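Side-chain contact in alpha-1,3-glucanase (Bacillus circulans, PDB 5ZRU), which probably hydrolyses alpha-1,3-glucan through this GH87 catalytic unit, the C-terminal part of a longer protein that also carries carbohydrate-binding modules: residues Ser121-Asp126 and Tyr292-Val297. Residues are numbered along the deposited sequence; the frame is centred on the assembly and turned at random.
Sequences SDHPAD and YGEQAV. With ZN (zinc ion), chain G.
His123 and Gly293 mark the nearest approach of the two backbones, their CA atoms 7.4 Å apart, and from that distance His123 and Glu294 reach a shared zinc ion. The site is an interdomain metal bridge: 121-126 runs into the short strand 124-125 of the antiparallel D1 domain, whereas 292-297 lies in a loop between strands 277-285 and 301-302 of the parallel beta-helix of D2. His123 NE2 binds the metal at 2.1 Å and Glu294 OE2 at 2.0 Å, and a water lies 2.4 Å from the metal as a third modelled ligand. The carboxylate is used unevenly, since Glu294 OE1 stays 2.9 Å from the zinc and lies obliquely to the imidazole, 3.2 Å from His123 CD2. Ring and carboxylate planes are 58° apart and the side chains cross nearly at right angles, so they meet through the ion rather than by stacking. A bend at chi2 directs the Glu294 carboxylate to the metal. Both residues are exposed and the segments bury only 89 Å² against each other, consistent with a contact made mainly through the metal rather than by packing. Nearby, Asp126 OD2 is hydrogen-bonded to Ser290 OG, a second polar link from 121-126 to D2. Within 121-126, Ser121 OG accepts from His123 N, closing an ST turn just before the ligand. Asp122 is a second-shell residue: its OD2 is hydrogen-bonded to Tyr468 OH, and its OD1 receives His123 ND1-H, which fixes the ring's rotation and would probably make NE2 a stronger donor to zinc. That bond measures 2.8 Å from ND1 to OD1, with OD1 just 3° out of the imidazole plane but ND1 51° out of the carboxylate plane.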
ATOM      1  N   SER A 121      13.921   6.166  15.736  1.00 14.50           N
ATOM      2  CA  SER A 121      12.997   7.255  15.997  1.00 16.54           C
ATOM      3  C   SER A 121      11.827   7.069  15.043  1.00 16.88           C
ATOM      4  O   SER A 121      11.700   6.025  14.391  1.00 14.84           O
ATOM      5  CB  SER A 121      13.682   8.616  15.795  1.00 13.06           C
ATOM      6  OG  SER A 121      13.982   8.813  14.417  1.00 14.44           O
ATOM      7  N   ASP A 122      10.993   8.097  14.915  1.00 13.75           N
ATOM      8  CA  ASP A 122       9.914   8.042  13.939  1.00 11.97           C
ATOM      9  C   ASP A 122      10.366   8.431  12.534  1.00 15.38           C
ATOM     10  O   ASP A 122       9.522   8.615  11.653  1.00 17.94           O
ATOM     11  CB  ASP A 122       8.741   8.926  14.376  1.00 13.31           C
ATOM     12  CG  ASP A 122       9.093  10.406  14.420  1.00 13.41           C
ATOM     13  OD1 ASP A 122      10.264  10.776  14.173  1.00 11.83           O
ATOM     14  OD2 ASP A 122       8.174  11.200  14.719  1.00 13.88           O
ATOM     15  N   HIS A 123      11.664   8.573  12.303  1.00 12.56           N
ATOM     16  CA  HIS A 123      12.167   8.802  10.963  1.00 11.50           C
ATOM     17  C   HIS A 123      13.032   7.622  10.550  1.00 15.19           C
ATOM     18  O   HIS A 123      13.913   7.213  11.319  1.00 15.54           O
ATOM     19  CB  HIS A 123      12.998  10.084  10.886  1.00 13.09           C
ATOM     20  CG  HIS A 123      12.186  11.332  10.780  1.00 11.32           C
ATOM     21  ND1 HIS A 123      11.300  11.732  11.757  1.00 11.76           N
ATOM     22  CD2 HIS A 123      12.129  12.275   9.810  1.00 15.02           C
ATOM     23  CE1 HIS A 123      10.728  12.867  11.392  1.00 13.96           C
ATOM     24  NE2 HIS A 123      11.220  13.219  10.219  1.00 13.54           N
ATOM     25  N   PRO A 124      12.849   7.078   9.350  1.00 11.66           N
ATOM     26  CA  PRO A 124      13.659   5.928   8.937  1.00 12.65           C
ATOM     27  C   PRO A 124      15.100   6.317   8.653  1.00 12.01           C
ATOM     28  O   PRO A 124      15.397   7.443   8.248  1.00 12.94           O
ATOM     29  CB  PRO A 124      12.960   5.444   7.660  1.00 10.90           C
ATOM     30  CG  PRO A 124      12.309   6.663   7.114  1.00 12.87           C
ATOM     31  CD  PRO A 124      11.867   7.467   8.319  1.00 12.57           C
ATOM     32  N   ALA A 125      15.995   5.361   8.876  1.00 11.57           N
ATOM     33  CA  ALA A 125      17.383   5.434   8.451  1.00 12.10           C
ATOM     34  C   ALA A 125      17.629   4.374   7.386  1.00 11.47           C
ATOM     35  O   ALA A 125      16.891   3.389   7.278  1.00 12.45           O
ATOM     36  CB  ALA A 125      18.338   5.239   9.637  1.00 14.18           C
ATOM     37  N   ASP A 126      18.669   4.583   6.585  1.00 12.14           N
ATOM     38  CA  ASP A 126      18.858   3.799   5.372  1.00 13.64           C
ATOM     39  C   ASP A 126      19.879   2.676   5.516  1.00 13.32           C
ATOM     40  O   ASP A 126      20.083   1.926   4.558  1.00 12.86           O
ATOM     41  CB  ASP A 126      19.266   4.720   4.216  1.00 13.43           C
ATOM     42  CG  ASP A 126      18.132   5.638   3.778  1.00 14.76           C
ATOM     43  OD1 ASP A 126      16.976   5.160   3.694  1.00 14.65           O
ATOM     44  OD2 ASP A 126      18.387   6.837   3.534  1.00 14.63           O
ATOM     45  N   TYR A 292      14.838  10.084   1.661  1.00 14.37           N
ATOM     46  CA  TYR A 292      15.539  11.370   1.702  1.00 17.24           C
ATOM     47  C   TYR A 292      14.880  12.345   2.682  1.00 18.74           C
ATOM     48  O   TYR A 292      14.700  13.528   2.383  1.00 17.78           O
ATOM     49  CB  TYR A 292      15.613  11.994   0.306  1.00 14.68           C
ATOM     50  CG  TYR A 292      16.533  11.296  -0.676  1.00 18.71           C
ATOM     51  CD1 TYR A 292      17.906  11.531  -0.661  1.00 18.14           C
ATOM     52  CD2 TYR A 292      16.025  10.445  -1.654  1.00 16.42           C
ATOM     53  CE1 TYR A 292      18.743  10.930  -1.577  1.00 22.47           C
ATOM     54  CE2 TYR A 292      16.858   9.834  -2.570  1.00 15.51           C
ATOM     55  CZ  TYR A 292      18.217  10.080  -2.527  1.00 16.35           C
ATOM     56  OH  TYR A 292      19.060   9.483  -3.440  1.00 16.10           O
ATOM     57  N   GLY A 293      14.484  11.839   3.851  1.00 17.52           N
ATOM     58  CA  GLY A 293      13.839  12.657   4.865  1.00 20.36           C
ATOM     59  C   GLY A 293      12.677  13.518   4.394  1.00 24.23           C
ATOM     60  O   GLY A 293      12.643  14.720   4.671  1.00 30.18           O
ATOM     61  N   GLU A 294      11.717  12.912   3.692  1.00 25.70           N
ATOM     62  CA  GLU A 294      10.546  13.572   3.106  1.00 23.96           C
ATOM     63  C   GLU A 294      10.887  14.532   1.968  1.00 20.78           C
ATOM     64  O   GLU A 294      10.003  15.266   1.499  1.00 26.99           O
ATOM     65  CB  GLU A 294       9.716  14.322   4.159  1.00 24.68           C
ATOM     66  CG  GLU A 294       9.268  13.462   5.323  1.00 24.53           C
ATOM     67  CD  GLU A 294      10.062  13.724   6.593  1.00 27.36           C
ATOM     68  OE1 GLU A 294      11.027  12.980   6.855  1.00 33.03           O
ATOM     69  OE2 GLU A 294       9.725  14.675   7.324  1.00 21.48           O
ATOM     70  N   GLN A 295      12.133  14.551   1.501  1.00 21.21           N
ATOM     71  CA  GLN A 295      12.535  15.385   0.375  1.00 24.23           C
ATOM     72  C   GLN A 295      12.848  14.567  -0.871  1.00 19.78           C
ATOM     73  O   GLN A 295      13.560  15.054  -1.752  1.00 19.59           O
ATOM     74  CB  GLN A 295      13.756  16.238   0.736  1.00 28.96           C
ATOM     75  CG  GLN A 295      13.557  17.244   1.860  1.00 28.81           C
ATOM     76  CD  GLN A 295      14.835  18.028   2.153  1.00 33.75           C
ATOM     77  OE1 GLN A 295      15.327  18.777   1.307  1.00 38.69           O
ATOM     78  NE2 GLN A 295      15.385  17.842   3.348  1.00 32.35           N
ATOM     79  N   ALA A 296      12.340  13.329  -0.960  1.00 16.67           N
ATOM     80  CA  ALA A 296      12.700  12.482  -2.095  1.00 15.31           C
ATOM     81  C   ALA A 296      12.133  13.027  -3.401  1.00 12.26           C
ATOM     82  O   ALA A 296      12.780  12.919  -4.447  1.00 13.62           O
ATOM     83  CB  ALA A 296      12.224  11.044  -1.867  1.00 14.56           C
ATOM     84  N   VAL A 297      10.931  13.618  -3.355  1.00 11.60           N
ATOM     85  CA  VAL A 297      10.201  14.075  -4.540  1.00 11.80           C
ATOM     86  C   VAL A 297      10.255  13.006  -5.627  1.00 11.77           C
ATOM     87  O   VAL A 297      10.689  13.257  -6.760  1.00 10.57           O
ATOM     88  CB  VAL A 297      10.753  15.422  -5.040  1.00 11.16           C
ATOM     89  CG1 VAL A 297       9.789  16.049  -6.053  1.00 12.17           C
ATOM     90  CG2 VAL A 297      10.957  16.346  -3.856  1.00 12.08           C
TER
HETATM   91 ZN    ZN G 605      10.764  14.881   9.071  1.00 19.55          ZN
HETATM   92  O   HOH W   1       9.456  16.403  10.384  1.00 27.32           O